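Long-range contacts in phage terminase large subunit (Thermus phage P7426, PDB 7KS4), which probably serves as the ATP-driven motor that moves viral DNA into empty capsids and as the genome-cutting endonuclease, this chain being its ATPase domain: residues 9-13 with 31-35; 36-40 with 176-182; 50-56 with 84-88; 63-68 with 128-133; 69-75 with 132-138. All coordinates share one frame; numbering follows the deposited sequence.

Contact 1: residues 9-13 with 31-35; sequences LRPSD and HRSTA
The C-terminal end of helix 25-32 meets the N-terminal loop of the ATPase domain here: Arg10 reaches the carbonyl of His31, in the last turn of the helix, and that of Ser33, just past its end. Arg10 NE donates to His31 O at 3.3 Å, a bent bond (141° at the hydrogen), and the oxygen lies 28° out of the guanidinium plane. Ser33 O stands over one face of the same group, 3.8 Å from Arg10 NE. Bends at chi2 and chi3 fold the arginine chain back so that NE turns to the helix end. Arg10 CD packs on a methyl, 3.9 Å from Thr34 CG2. Farther along, Arg10 NH1 has a weak hydrogen bond to Glu55, whose other carboxylate oxygen receives His31 ND1, while His31 NE2 is bonded to Tyr21. A sulfate ion, probably from the crystallisation liquor, is modelled too near the guanidinium for its position to be trusted. Ser33 OG accepts from Ala35 N at 3.2 Å, an ST turn that leads the chain off the helix, and the same hydroxyl is bonded to Glu220. A cation at the C-terminal end of a helix should be favourable, though the bent, long bond suggests a modest hold.

Contact 2: residues 36-40 with 176-182; sequences KRRVA and DGWALII
Residues 37-40 and 178-182 pair as parallel strands, Arg37 opposite Ala179 and Ala40 opposite Ile182, with axes 4.7 Å apart. Ala179 N donates to Lys36 O, Arg38 N to Ala179 O, Ile181 N to Arg38 O (2.7 Å between N and O) and Ala40 N to Ile181 O. Lys36 O takes a second donor, Arg37 NH1, at 2.9 Å, and the two reach it from opposite faces of its plane.

That same Arg37 NH1 gives a straighter bond to Gly177 O (3.0 Å, 163°), lying in the carbonyl plane on a lone pair; water 1 joins Arg37 NH2 to Gly177 O as well. At the strand start, Lys36 NZ makes a salt bridge to Asp176 OD1 at 3.1 Å, its hydrogen bond weak, the two side chains crossing at about a right angle.

In fold terms this is the core of an ASCE P-loop ATPase: strand 37-42 runs into the nucleotide-binding loop, and strand 178-183 sits between it and strand 150-153, which carries the predicted Walker B motif.

The cation-pi contact is made end-on. Arg38 NH2 points into the Trp178 six-membered ring, 3.4 Å from Trp178 CE3, with the guanidinium and ring planes 80° apart. Trp178 swings its ring there by placing CG between backbone N and carbonyl carbon (chi1 58°). Arg38 is also held by Ile30 O and a salt bridge to Glu55, and Trp178 NE1 by Glu59. Among apolar contacts, Arg38 CB rests on Leu180 CD1 at 3.7 Å, and Ala40 CB on Ile182 CG2 at 3.9 Å.

Contact 3: residues 50-56 with 84-88; sequences EAASVEA and RVVEK
Lys88 NZ reaches Glu50 OE2 at 2.7 Å, coming from above the carboxylate plane (44° out of it). The other oxygen, Glu50 OE1, takes Arg84 NH1 at 3.0 Å and is met nearly head-on, although the N-H is bent to 134° and the carboxylate and guanidinium planes are steeply inclined. One carboxylate thus joins two cations that sit a helical turn apart, a network that fixes both its oxygens and should keep it ionised. The reach differs on the two sides: Arg84 runs extended from CG to NE, whereas Glu50 bends at chi2, which brings its carboxylate across, and Lys88 turns at its last torsion.

Helix 48-62 follows the phosphate-binding loop of the P-loop fold and helix 75-92 follows the next strand; their short segments cross at -50° with axes 9.0 Å apart. Glu50 and Arg84 both touch the bound ADP, so their salt bridge lies at the nucleotide pocket.

Deeper in, Ser53 and Ala56 take the valine side chain: Val85 CG2 lies 3.7 Å from Ser53 CA and 3.8 Å from Ala56 CB. Ser53 OG turns back to its own helix, donating to Glu50 O at 2.7 Å, which Val54 N also uses; it also lies beside the lysine chain, 3.5 Å from Lys88 CE. Val54 CG2 meets that same methylene carbon from farther off, at 4.2 Å.

Contact 4: residues 63-68 with 128-133; sequences RPGSQG and ATSEFR
Ser130 OG and Gly65 N make the side-chain bond of this contact: the amide donates to the hydroxyl at 3.0 Å, bent to 136°. Ser130 gets there with OG anti to its carbonyl carbon (chi1 -50°), aimed into the turn ahead of strand 67-72. The same hydroxyl bonds Leu60 O at the end of helix 48-62, so it ties helix, turn and strand together. Pro64 CB packs on Ala128 CB at 4.1 Å, and Gly65 CA sets a hydrogen toward Thr129 O, 3.3 Å away.

Past the turn the backbones zip up. Glu131 N donates to Ser66 O (2.9 Å), Gly68 N to Glu131 O, and Arg133 N to Gly68 O. With no side chain on Gly68, the Phe132 ring can lie close to that strand, CD1 coming to 3.5 Å from Gly68 O. Among the residues of the other face, Gln67 and Glu131 cross obliquely, amide and carboxylate planes steeply inclined.

Second-shell partners hold these side chains: Thr147 O for Gln67 NE2, and Arg109 for Glu131 OE2. That oxygen also takes Arg133 NE at 3.2 Å, so two arginines gather round one carboxylate. Arg63 to Ser66 form a type II beta turn, closed by Ser66 N to Arg63 O (2.9 Å), in which Gly65 takes the positive phi (88°) usual at the third position. The turn thus leads from helix 48-62 into strand 67-72, paired in parallel with 126-136 in the sheet of this P-loop ATPase domain.

Contact 5: residues 69-75 with 132-138; sequences WIIAPTY and FRGKSAD
Trp69 to Ala72 and Arg133 to Ala137 carry the backbone ladder of a parallel pair: Ile70 N to Arg133 O, Lys135 N to Ile70 O, Ala72 N to Lys135 O, and Ala137 N to Ala72 O at 2.7 Å. Asp138 N, bonded to Pro73 O at 3.1 Å, prolongs the pairing just past the strands.

Aromatic contacts come next. Lys135 lays its chain over one face of the Trp69 ring, CG 4.0 Å from the six-membered centroid, after a bend at chi2 (-65°); its NZ goes on to Asn142 O. Ser136 CB sits squarely over the middle of the Tyr75 ring, 3.5 Å from the centroid, while Gly134 O lies at that ring's edge. Arg133 CB flanks Trp69 CD1 at 3.8 Å, and Phe132 CZ presses on Ile70 CG2 at 3.5 Å.

Two waters fill in the polar ends: one links Tyr75 OH with Ser136 N, the other takes Tyr75 N and gives to Asp138 OD2 (3.0 Å).

Strand 67-72 runs between 126-136 and the predicted Walker B strand 150-153; helix 75-92 covers Ile70 and Ala72, helices 48-62 and 75-92 cover Phe132, and Pro73 lies near the predicted catalytic Glu155.

Contacts 2, 4 and 5 belong to one sheet: contacts 4 and 5 share strands 67-72 and 126-136, and contact 2 lies beyond strand 150-153, its centre about 15 Å from that of contact 5. Contact 3 packs on this sheet through Val85 CG2, 3.7 Å from Phe132 CE2, and through Ala52 CA, 3.9 Å from Leu180 CD2. Glu55, in the range of contact 3, joins contacts 1 and 2: OE1 forms a salt bridge to Arg38 NH2 at 3.0 Å, and OE2 probably a hydrogen bond to His31 ND1 at 2.6 Å. Contact 3 touches ADP directly, the side chain of Ile182 in contact 2 comes within about 5 Å of the magnesium ion (nearest atoms), and contacts 1 and 5 lie on opposite sides of the chain's centre.

Contact 1: residues 9-13 with 31-35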
# COMPACT_ATOMS: atom_id res chain seq x y z
N LEU A 9 9.58 8.17 11.01
CA LEU A 9 9.34 8.05 9.57
C LEU A 9 9.09 6.59 9.21
O LEU A 9 8.41 6.30 8.23
CB LEU A 9 10.50 8.65 8.76
CG LEU A 9 11.99 8.30 8.96
CD1 LEU A 9 12.41 8.31 10.42
CD2 LEU A 9 12.29 6.96 8.36
N ARG A 10 9.62 5.67 10.02
CA ARG A 10 9.31 4.26 9.84
C ARG A 10 8.62 3.71 11.09
O ARG A 10 9.12 3.91 12.20
CB ARG A 10 10.57 3.40 9.56
CG ARG A 10 11.36 3.68 8.26
CD ARG A 10 10.55 4.33 7.13
NE ARG A 10 9.29 3.62 6.88
CZ ARG A 10 8.28 4.10 6.16
NH1 ARG A 10 7.18 3.39 6.00
NH2 ARG A 10 8.37 5.30 5.59
N PRO A 11 7.50 3.00 10.95
CA PRO A 11 6.91 2.35 12.12
C PRO A 11 7.89 1.36 12.74
O PRO A 11 8.61 0.65 12.03
CB PRO A 11 5.66 1.66 11.57
CG PRO A 11 5.93 1.50 10.09
CD PRO A 11 6.75 2.70 9.72
N SER A 12 7.90 1.33 14.07
CA SER A 12 8.82 0.56 14.89
C SER A 12 8.18 -0.74 15.37
O SER A 12 6.96 -0.93 15.29
CB SER A 12 9.26 1.40 16.09
OG SER A 12 8.14 1.79 16.89
N ASP A 13 9.02 -1.63 15.91
CA ASP A 13 8.49 -2.82 16.58
C ASP A 13 7.51 -2.43 17.68
O ASP A 13 6.49 -3.09 17.87
CB ASP A 13 9.64 -3.65 17.16
CG ASP A 13 10.49 -4.30 16.08
OD1 ASP A 13 9.98 -4.52 14.96
OD2 ASP A 13 11.67 -4.60 16.35
N HIS A 31 8.34 -2.41 5.22
CA HIS A 31 8.30 -1.41 6.28
C HIS A 31 9.68 -0.82 6.55
O HIS A 31 9.79 0.36 6.91
CB HIS A 31 7.74 -2.01 7.57
CG HIS A 31 6.32 -2.46 7.46
ND1 HIS A 31 5.32 -1.66 6.93
CD2 HIS A 31 5.72 -3.62 7.82
CE1 HIS A 31 4.17 -2.31 6.97
NE2 HIS A 31 4.39 -3.50 7.50
N ARG A 32 10.74 -1.62 6.44
CA ARG A 32 12.08 -1.11 6.69
C ARG A 32 12.58 -0.21 5.57
O ARG A 32 13.49 0.59 5.79
CB ARG A 32 13.07 -2.25 6.90
CG ARG A 32 12.88 -2.99 8.22
CD ARG A 32 14.05 -3.91 8.51
NE ARG A 32 13.79 -4.76 9.67
CZ ARG A 32 14.09 -4.46 10.93
NH1 ARG A 32 14.67 -3.30 11.23
NH2 ARG A 32 13.80 -5.32 11.90
N SER A 33 11.99 -0.31 4.38
CA SER A 33 12.44 0.49 3.25
C SER A 33 12.07 1.95 3.45
O SER A 33 10.92 2.27 3.77
CB SER A 33 11.81 -0.03 1.96
OG SER A 33 12.10 0.86 0.89
N THR A 34 13.04 2.84 3.22
CA THR A 34 12.81 4.28 3.25
C THR A 34 12.61 4.87 1.86
O THR A 34 12.56 6.10 1.72
CB THR A 34 13.98 4.97 3.94
OG1 THR A 34 15.20 4.66 3.25
CG2 THR A 34 14.09 4.51 5.39
N ALA A 35 12.49 4.04 0.83
CA ALA A 35 12.35 4.54 -0.53
C ALA A 35 11.03 5.28 -0.70
O ALA A 35 9.98 4.86 -0.20
CB ALA A 35 12.44 3.39 -1.53

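Contact 2: residues 36-40 with 176-182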
# COMPACT_ATOMS: atom_id res chain seq x y z
N LYS A 36 11.08 6.40 -1.43
CA LYS A 36 9.86 7.16 -1.69
C LYS A 36 8.95 6.47 -2.69
O LYS A 36 7.76 6.80 -2.75
CB LYS A 36 10.22 8.56 -2.18
CG LYS A 36 11.02 9.35 -1.17
CD LYS A 36 10.31 10.63 -0.76
CE LYS A 36 10.99 11.29 0.44
NZ LYS A 36 12.44 11.52 0.22
N ARG A 37 9.47 5.51 -3.46
CA ARG A 37 8.67 4.70 -4.38
C ARG A 37 8.97 3.24 -4.05
O ARG A 37 10.02 2.71 -4.44
CB ARG A 37 9.00 5.01 -5.84
CG ARG A 37 8.86 6.48 -6.21
CD ARG A 37 7.40 6.91 -6.30
NE ARG A 37 7.31 8.33 -6.64
CZ ARG A 37 7.14 9.32 -5.77
NH1 ARG A 37 7.04 9.07 -4.47
NH2 ARG A 37 7.09 10.58 -6.19
N ARG A 38 8.06 2.61 -3.33
CA ARG A 38 8.15 1.19 -3.01
C ARG A 38 7.16 0.44 -3.90
O ARG A 38 5.96 0.75 -3.90
CB ARG A 38 7.84 0.95 -1.54
CG ARG A 38 8.93 1.46 -0.60
CD ARG A 38 8.50 1.33 0.86
NE ARG A 38 7.47 2.29 1.23
CZ ARG A 38 6.86 2.33 2.42
NH1 ARG A 38 7.17 1.44 3.36
NH2 ARG A 38 5.93 3.24 2.67
N VAL A 39 7.66 -0.55 -4.63
CA VAL A 39 6.89 -1.30 -5.60
C VAL A 39 6.95 -2.76 -5.18
O VAL A 39 8.03 -3.37 -5.18
CB VAL A 39 7.42 -1.12 -7.03
CG1 VAL A 39 6.46 -1.74 -8.05
CG2 VAL A 39 7.64 0.35 -7.35
N ALA A 40 5.80 -3.34 -4.82
CA ALA A 40 5.74 -4.73 -4.36
C ALA A 40 4.94 -5.55 -5.36
O ALA A 40 3.73 -5.35 -5.51
CB ALA A 40 5.13 -4.82 -2.96
N ASP A 176 6.86 16.08 -1.52
CA ASP A 176 7.83 14.99 -1.54
C ASP A 176 7.26 13.77 -0.80
O ASP A 176 7.91 13.16 0.05
CB ASP A 176 9.16 15.42 -0.93
CG ASP A 176 10.30 14.50 -1.31
OD1 ASP A 176 11.19 14.28 -0.46
OD2 ASP A 176 10.31 14.01 -2.46
N GLY A 177 6.01 13.45 -1.13
CA GLY A 177 5.35 12.32 -0.51
C GLY A 177 5.78 10.99 -1.09
O GLY A 177 6.41 10.92 -2.15
N TRP A 178 5.44 9.92 -0.39
CA TRP A 178 5.85 8.59 -0.79
C TRP A 178 4.67 7.80 -1.34
O TRP A 178 3.51 8.12 -1.11
CB TRP A 178 6.50 7.82 0.37
CG TRP A 178 5.69 7.61 1.64
CD1 TRP A 178 5.85 8.29 2.82
CD2 TRP A 178 4.67 6.63 1.88
NE1 TRP A 178 4.98 7.80 3.77
CE2 TRP A 178 4.25 6.78 3.22
CE3 TRP A 178 4.06 5.65 1.09
CZ2 TRP A 178 3.24 6.00 3.77
CZ3 TRP A 178 3.06 4.87 1.64
CH2 TRP A 178 2.67 5.05 2.98
N ALA A 179 5.01 6.78 -2.12
CA ALA A 179 4.03 5.93 -2.76
C ALA A 179 4.41 4.49 -2.46
O ALA A 179 5.59 4.13 -2.57
CB ALA A 179 3.98 6.14 -4.27
N LEU A 180 3.42 3.70 -2.07
CA LEU A 180 3.52 2.25 -1.98
C LEU A 180 2.64 1.66 -3.07
O LEU A 180 1.41 1.76 -3.01
CB LEU A 180 3.11 1.78 -0.59
CG LEU A 180 3.09 0.27 -0.35
CD1 LEU A 180 4.45 -0.36 -0.62
CD2 LEU A 180 2.62 0.02 1.08
N ILE A 181 3.27 1.04 -4.06
CA ILE A 181 2.63 0.59 -5.29
C ILE A 181 2.66 -0.93 -5.27
O ILE A 181 3.73 -1.53 -5.44
CB ILE A 181 3.33 1.16 -6.52
CG1 ILE A 181 3.36 2.69 -6.43
CG2 ILE A 181 2.65 0.70 -7.81
CD1 ILE A 181 4.25 3.35 -7.47
N ILE A 182 1.51 -1.55 -5.08
CA ILE A 182 1.42 -2.97 -4.78
C ILE A 182 0.45 -3.62 -5.76
O ILE A 182 -0.60 -3.05 -6.07
CB ILE A 182 0.98 -3.23 -3.32
CG1 ILE A 182 -0.40 -2.64 -3.04
CG2 ILE A 182 1.99 -2.62 -2.37
CD1 ILE A 182 -0.88 -2.81 -1.60
O HOH W 1 7.56 12.45 -4.04
O HOH W 2 7.31 4.51 -0.36

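Contact 3: residues 50-56 with 84-88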
# COMPACT_ATOMS: atom_id res chain seq x y z
N GLU A 50 -2.52 -5.90 4.45
CA GLU A 50 -2.23 -5.64 5.85
C GLU A 50 -1.07 -4.66 6.00
O GLU A 50 -1.14 -3.70 6.78
CB GLU A 50 -1.93 -6.94 6.59
CG GLU A 50 -2.05 -6.83 8.09
CD GLU A 50 -3.48 -6.68 8.55
OE1 GLU A 50 -4.39 -6.82 7.70
OE2 GLU A 50 -3.70 -6.41 9.75
N ALA A 51 0.01 -4.90 5.26
CA ALA A 51 1.19 -4.05 5.35
C ALA A 51 0.86 -2.62 4.93
O ALA A 51 1.30 -1.66 5.57
CB ALA A 51 2.31 -4.62 4.49
N ALA A 52 0.09 -2.47 3.85
CA ALA A 52 -0.29 -1.13 3.43
C ALA A 52 -1.13 -0.43 4.50
O ALA A 52 -0.96 0.76 4.75
CB ALA A 52 -1.05 -1.19 2.11
N SER A 53 -2.05 -1.17 5.13
CA SER A 53 -2.90 -0.55 6.14
C SER A 53 -2.07 -0.08 7.33
O SER A 53 -2.30 1.01 7.87
CB SER A 53 -3.99 -1.53 6.59
OG SER A 53 -3.48 -2.52 7.48
N VAL A 54 -1.06 -0.87 7.72
CA VAL A 54 -0.19 -0.46 8.83
C VAL A 54 0.55 0.82 8.49
O VAL A 54 0.71 1.70 9.34
CB VAL A 54 0.78 -1.60 9.18
CG1 VAL A 54 1.83 -1.13 10.20
CG2 VAL A 54 0.00 -2.79 9.72
N GLU A 55 1.03 0.94 7.24
CA GLU A 55 1.72 2.16 6.83
C GLU A 55 0.82 3.37 6.97
O GLU A 55 1.24 4.42 7.47
CB GLU A 55 2.21 2.02 5.38
CG GLU A 55 3.33 1.00 5.19
CD GLU A 55 4.70 1.55 5.53
OE1 GLU A 55 4.89 2.78 5.42
OE2 GLU A 55 5.59 0.76 5.90
N ALA A 56 -0.44 3.25 6.53
CA ALA A 56 -1.38 4.36 6.62
C ALA A 56 -1.66 4.73 8.08
O ALA A 56 -1.67 5.92 8.43
CB ALA A 56 -2.67 4.01 5.90
N ARG A 84 -9.63 -1.76 6.75
CA ARG A 84 -8.64 -2.22 7.72
C ARG A 84 -7.97 -1.05 8.42
O ARG A 84 -7.68 -1.12 9.62
CB ARG A 84 -7.61 -3.10 7.04
CG ARG A 84 -8.22 -4.35 6.48
CD ARG A 84 -7.19 -5.21 5.84
NE ARG A 84 -7.80 -6.33 5.13
CZ ARG A 84 -7.18 -7.47 4.88
NH1 ARG A 84 -5.95 -7.65 5.31
NH2 ARG A 84 -7.81 -8.44 4.23
N VAL A 85 -7.71 0.04 7.69
CA VAL A 85 -7.17 1.23 8.33
C VAL A 85 -8.15 1.76 9.37
O VAL A 85 -7.76 2.14 10.48
CB VAL A 85 -6.82 2.29 7.27
CG1 VAL A 85 -6.36 3.58 7.93
CG2 VAL A 85 -5.73 1.77 6.33
N VAL A 86 -9.44 1.78 9.03
CA VAL A 86 -10.46 2.25 9.96
C VAL A 86 -10.39 1.48 11.27
O VAL A 86 -10.25 2.07 12.35
CB VAL A 86 -11.86 2.16 9.33
CG1 VAL A 86 -12.94 2.46 10.37
CG2 VAL A 86 -11.98 3.12 8.16
N GLU A 87 -10.50 0.15 11.20
CA GLU A 87 -10.48 -0.65 12.43
C GLU A 87 -9.26 -0.32 13.27
O GLU A 87 -9.36 -0.09 14.48
CB GLU A 87 -10.50 -2.15 12.11
CG GLU A 87 -10.66 -3.06 13.35
CD GLU A 87 -9.36 -3.28 14.12
OE1 GLU A 87 -8.29 -3.30 13.49
OE2 GLU A 87 -9.42 -3.44 15.36
N LYS A 88 -8.08 -0.30 12.63
CA LYS A 88 -6.84 -0.08 13.36
C LYS A 88 -6.78 1.32 13.96
O LYS A 88 -6.35 1.50 15.10
CB LYS A 88 -5.64 -0.32 12.45
CG LYS A 88 -5.54 -1.75 11.94
CD LYS A 88 -4.37 -1.93 10.98
CE LYS A 88 -4.00 -3.39 10.83
NZ LYS A 88 -5.18 -4.23 10.53

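Contact 4: residues 63-68 with 128-133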
# COMPACT_ATOMS: atom_id res chain seq x y z
N ARG A 63 2.38 11.49 12.02
CA ARG A 63 2.55 12.70 11.21
C ARG A 63 1.23 13.46 11.24
O ARG A 63 0.45 13.41 10.28
CB ARG A 63 2.97 12.35 9.79
CG ARG A 63 4.42 11.97 9.66
CD ARG A 63 5.29 13.21 9.73
NE ARG A 63 6.70 12.93 9.50
CZ ARG A 63 7.63 13.88 9.33
NH1 ARG A 63 7.29 15.16 9.36
NH2 ARG A 63 8.89 13.54 9.13
N PRO A 64 0.93 14.16 12.34
CA PRO A 64 -0.34 14.89 12.44
C PRO A 64 -0.51 15.86 11.28
O PRO A 64 0.40 16.62 10.95
CB PRO A 64 -0.23 15.62 13.78
CG PRO A 64 0.75 14.83 14.57
CD PRO A 64 1.74 14.30 13.56
N GLY A 65 -1.69 15.84 10.68
CA GLY A 65 -1.96 16.64 9.51
C GLY A 65 -1.61 15.95 8.21
O GLY A 65 -1.84 16.53 7.14
N SER A 66 -1.05 14.75 8.26
CA SER A 66 -0.70 14.03 7.04
C SER A 66 -1.97 13.69 6.27
O SER A 66 -3.03 13.43 6.85
CB SER A 66 0.08 12.76 7.36
OG SER A 66 -0.68 11.88 8.16
N GLN A 67 -1.85 13.69 4.94
CA GLN A 67 -2.96 13.36 4.07
C GLN A 67 -2.52 12.26 3.11
O GLN A 67 -1.43 12.34 2.53
CB GLN A 67 -3.45 14.59 3.29
CG GLN A 67 -4.06 15.66 4.19
CD GLN A 67 -4.62 16.84 3.42
OE1 GLN A 67 -5.71 17.34 3.72
NE2 GLN A 67 -3.88 17.30 2.41
N GLY A 68 -3.36 11.25 2.95
CA GLY A 68 -3.04 10.14 2.08
C GLY A 68 -4.29 9.53 1.48
O GLY A 68 -5.41 9.72 1.97
N ALA A 128 -4.41 19.82 14.57
CA ALA A 128 -4.13 19.28 13.25
C ALA A 128 -5.10 18.14 13.00
O ALA A 128 -5.65 17.55 13.93
CB ALA A 128 -2.68 18.79 13.15
N THR A 129 -5.34 17.86 11.72
CA THR A 129 -6.21 16.77 11.30
C THR A 129 -5.51 15.99 10.20
O THR A 129 -5.22 16.54 9.13
CB THR A 129 -7.57 17.30 10.83
OG1 THR A 129 -8.25 17.91 11.94
CG2 THR A 129 -8.44 16.17 10.29
N SER A 130 -5.22 14.72 10.48
CA SER A 130 -4.77 13.79 9.46
C SER A 130 -5.98 13.23 8.72
O SER A 130 -7.06 13.06 9.30
CB SER A 130 -3.97 12.65 10.09
OG SER A 130 -2.97 13.17 10.94
N GLU A 131 -5.80 12.95 7.43
CA GLU A 131 -6.91 12.53 6.58
C GLU A 131 -6.48 11.38 5.68
O GLU A 131 -5.40 11.42 5.08
CB GLU A 131 -7.41 13.70 5.71
CG GLU A 131 -8.58 13.33 4.83
CD GLU A 131 -9.21 14.54 4.17
OE1 GLU A 131 -8.71 15.67 4.39
OE2 GLU A 131 -10.19 14.36 3.43
N PHE A 132 -7.35 10.37 5.57
CA PHE A 132 -7.10 9.21 4.72
C PHE A 132 -8.38 8.90 3.96
O PHE A 132 -9.45 8.76 4.57
CB PHE A 132 -6.66 8.01 5.55
CG PHE A 132 -6.29 6.80 4.74
CD1 PHE A 132 -5.17 6.81 3.92
CD2 PHE A 132 -7.04 5.63 4.82
CE1 PHE A 132 -4.81 5.69 3.18
CE2 PHE A 132 -6.69 4.51 4.09
CZ PHE A 132 -5.57 4.53 3.27
N ARG A 133 -8.27 8.78 2.64
CA ARG A 133 -9.43 8.54 1.79
C ARG A 133 -9.21 7.33 0.91
O ARG A 133 -8.08 7.04 0.50
CB ARG A 133 -9.75 9.73 0.89
CG ARG A 133 -10.33 10.92 1.60
CD ARG A 133 -11.54 11.43 0.85
NE ARG A 133 -11.71 12.87 1.01
CZ ARG A 133 -12.78 13.54 0.62
NH1 ARG A 133 -12.84 14.85 0.81
NH2 ARG A 133 -13.79 12.90 0.04

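Contact 5: residues 69-75 with 132-138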
# COMPACT_ATOMS: atom_id res chain seq x y z
N TRP A 69 -4.08 8.80 0.40
CA TRP A 69 -5.13 8.07 -0.29
C TRP A 69 -4.71 6.62 -0.44
O TRP A 69 -3.52 6.32 -0.56
CB TRP A 69 -5.40 8.62 -1.71
CG TRP A 69 -6.05 9.96 -1.80
CD1 TRP A 69 -6.47 10.76 -0.77
CD2 TRP A 69 -6.36 10.67 -3.00
NE1 TRP A 69 -7.02 11.92 -1.27
CE2 TRP A 69 -6.97 11.88 -2.64
CE3 TRP A 69 -6.19 10.38 -4.36
CZ2 TRP A 69 -7.40 12.82 -3.58
CZ3 TRP A 69 -6.62 11.31 -5.30
CH2 TRP A 69 -7.21 12.51 -4.90
N ILE A 70 -5.69 5.72 -0.46
CA ILE A 70 -5.53 4.41 -1.06
C ILE A 70 -6.40 4.37 -2.30
O ILE A 70 -7.60 4.69 -2.24
CB ILE A 70 -5.89 3.26 -0.09
CG1 ILE A 70 -5.70 1.90 -0.78
CG2 ILE A 70 -7.30 3.43 0.47
CD1 ILE A 70 -6.93 1.33 -1.52
N ILE A 71 -5.80 4.02 -3.43
CA ILE A 71 -6.49 3.98 -4.72
C ILE A 71 -6.44 2.54 -5.21
O ILE A 71 -5.38 1.92 -5.23
CB ILE A 71 -5.84 4.92 -5.75
CG1 ILE A 71 -5.53 6.27 -5.10
CG2 ILE A 71 -6.77 5.07 -6.97
CD1 ILE A 71 -4.80 7.24 -6.00
N ALA A 72 -7.60 2.03 -5.61
CA ALA A 72 -7.72 0.71 -6.21
C ALA A 72 -8.45 0.83 -7.53
O ALA A 72 -8.93 1.91 -7.89
CB ALA A 72 -8.48 -0.25 -5.27
N PRO A 73 -8.54 -0.25 -8.31
CA PRO A 73 -9.30 -0.18 -9.56
C PRO A 73 -10.78 0.10 -9.36
O PRO A 73 -11.40 0.75 -10.21
CB PRO A 73 -9.07 -1.56 -10.19
CG PRO A 73 -7.79 -2.05 -9.59
CD PRO A 73 -7.81 -1.53 -8.18
N THR A 74 -11.36 -0.37 -8.25
CA THR A 74 -12.77 -0.19 -7.95
C THR A 74 -12.92 0.25 -6.50
O THR A 74 -12.00 0.10 -5.68
CB THR A 74 -13.57 -1.48 -8.15
OG1 THR A 74 -13.06 -2.49 -7.26
CG2 THR A 74 -13.46 -1.96 -9.60
N TYR A 75 -14.10 0.79 -6.17
CA TYR A 75 -14.36 1.19 -4.79
C TYR A 75 -14.44 -0.03 -3.87
O TYR A 75 -13.96 0.02 -2.74
CB TYR A 75 -15.65 2.00 -4.71
CG TYR A 75 -15.42 3.49 -4.87
CD1 TYR A 75 -14.60 4.17 -3.98
CD2 TYR A 75 -16.03 4.21 -5.89
CE1 TYR A 75 -14.38 5.53 -4.11
CE2 TYR A 75 -15.81 5.57 -6.03
CZ TYR A 75 -14.98 6.22 -5.13
OH TYR A 75 -14.75 7.57 -5.25
N PHE A 132 -7.35 10.37 5.57
CA PHE A 132 -7.10 9.21 4.72
C PHE A 132 -8.38 8.90 3.96
O PHE A 132 -9.45 8.76 4.57
CB PHE A 132 -6.66 8.01 5.55
CG PHE A 132 -6.29 6.80 4.74
CD1 PHE A 132 -5.17 6.81 3.92
CD2 PHE A 132 -7.04 5.63 4.82
CE1 PHE A 132 -4.81 5.69 3.18
CE2 PHE A 132 -6.69 4.51 4.09
CZ PHE A 132 -5.57 4.53 3.27
N ARG A 133 -8.27 8.78 2.64
CA ARG A 133 -9.43 8.54 1.79
C ARG A 133 -9.21 7.33 0.91
O ARG A 133 -8.08 7.04 0.50
CB ARG A 133 -9.75 9.73 0.89
CG ARG A 133 -10.33 10.92 1.60
CD ARG A 133 -11.54 11.43 0.85
NE ARG A 133 -11.71 12.87 1.01
CZ ARG A 133 -12.78 13.54 0.62
NH1 ARG A 133 -12.84 14.85 0.81
NH2 ARG A 133 -13.79 12.90 0.04
N GLY A 134 -10.30 6.64 0.61
CA GLY A 134 -10.31 5.62 -0.42
C GLY A 134 -10.76 6.21 -1.74
O GLY A 134 -11.66 7.04 -1.79
N LYS A 135 -10.10 5.78 -2.82
CA LYS A 135 -10.38 6.28 -4.15
C LYS A 135 -10.41 5.11 -5.13
O LYS A 135 -9.80 4.06 -4.89
CB LYS A 135 -9.34 7.31 -4.60
CG LYS A 135 -9.37 8.61 -3.81
CD LYS A 135 -10.67 9.36 -4.04
CE LYS A 135 -10.67 10.71 -3.36
NZ LYS A 135 -11.98 11.39 -3.53
N SER A 136 -11.11 5.32 -6.24
CA SER A 136 -11.34 4.31 -7.27
C SER A 136 -10.83 4.80 -8.61
O SER A 136 -11.13 5.93 -9.02
CB SER A 136 -12.82 3.97 -7.38
OG SER A 136 -13.10 3.34 -8.62
N ALA A 137 -10.09 3.94 -9.32
CA ALA A 137 -9.61 4.28 -10.65
C ALA A 137 -10.75 4.37 -11.66
O ALA A 137 -10.66 5.16 -12.61
CB ALA A 137 -8.58 3.26 -11.12
N ASP A 138 -11.80 3.56 -11.49
CA ASP A 138 -12.94 3.60 -12.40
C ASP A 138 -13.89 4.76 -12.11
O ASP A 138 -15.02 4.76 -12.60
CB ASP A 138 -13.71 2.27 -12.36
CG ASP A 138 -14.37 2.00 -11.02
OD1 ASP A 138 -14.46 2.92 -10.18
OD2 ASP A 138 -14.82 0.85 -10.80
O HOH W 3 -12.07 8.10 -7.04
O HOH W 4 -16.27 0.89 -8.20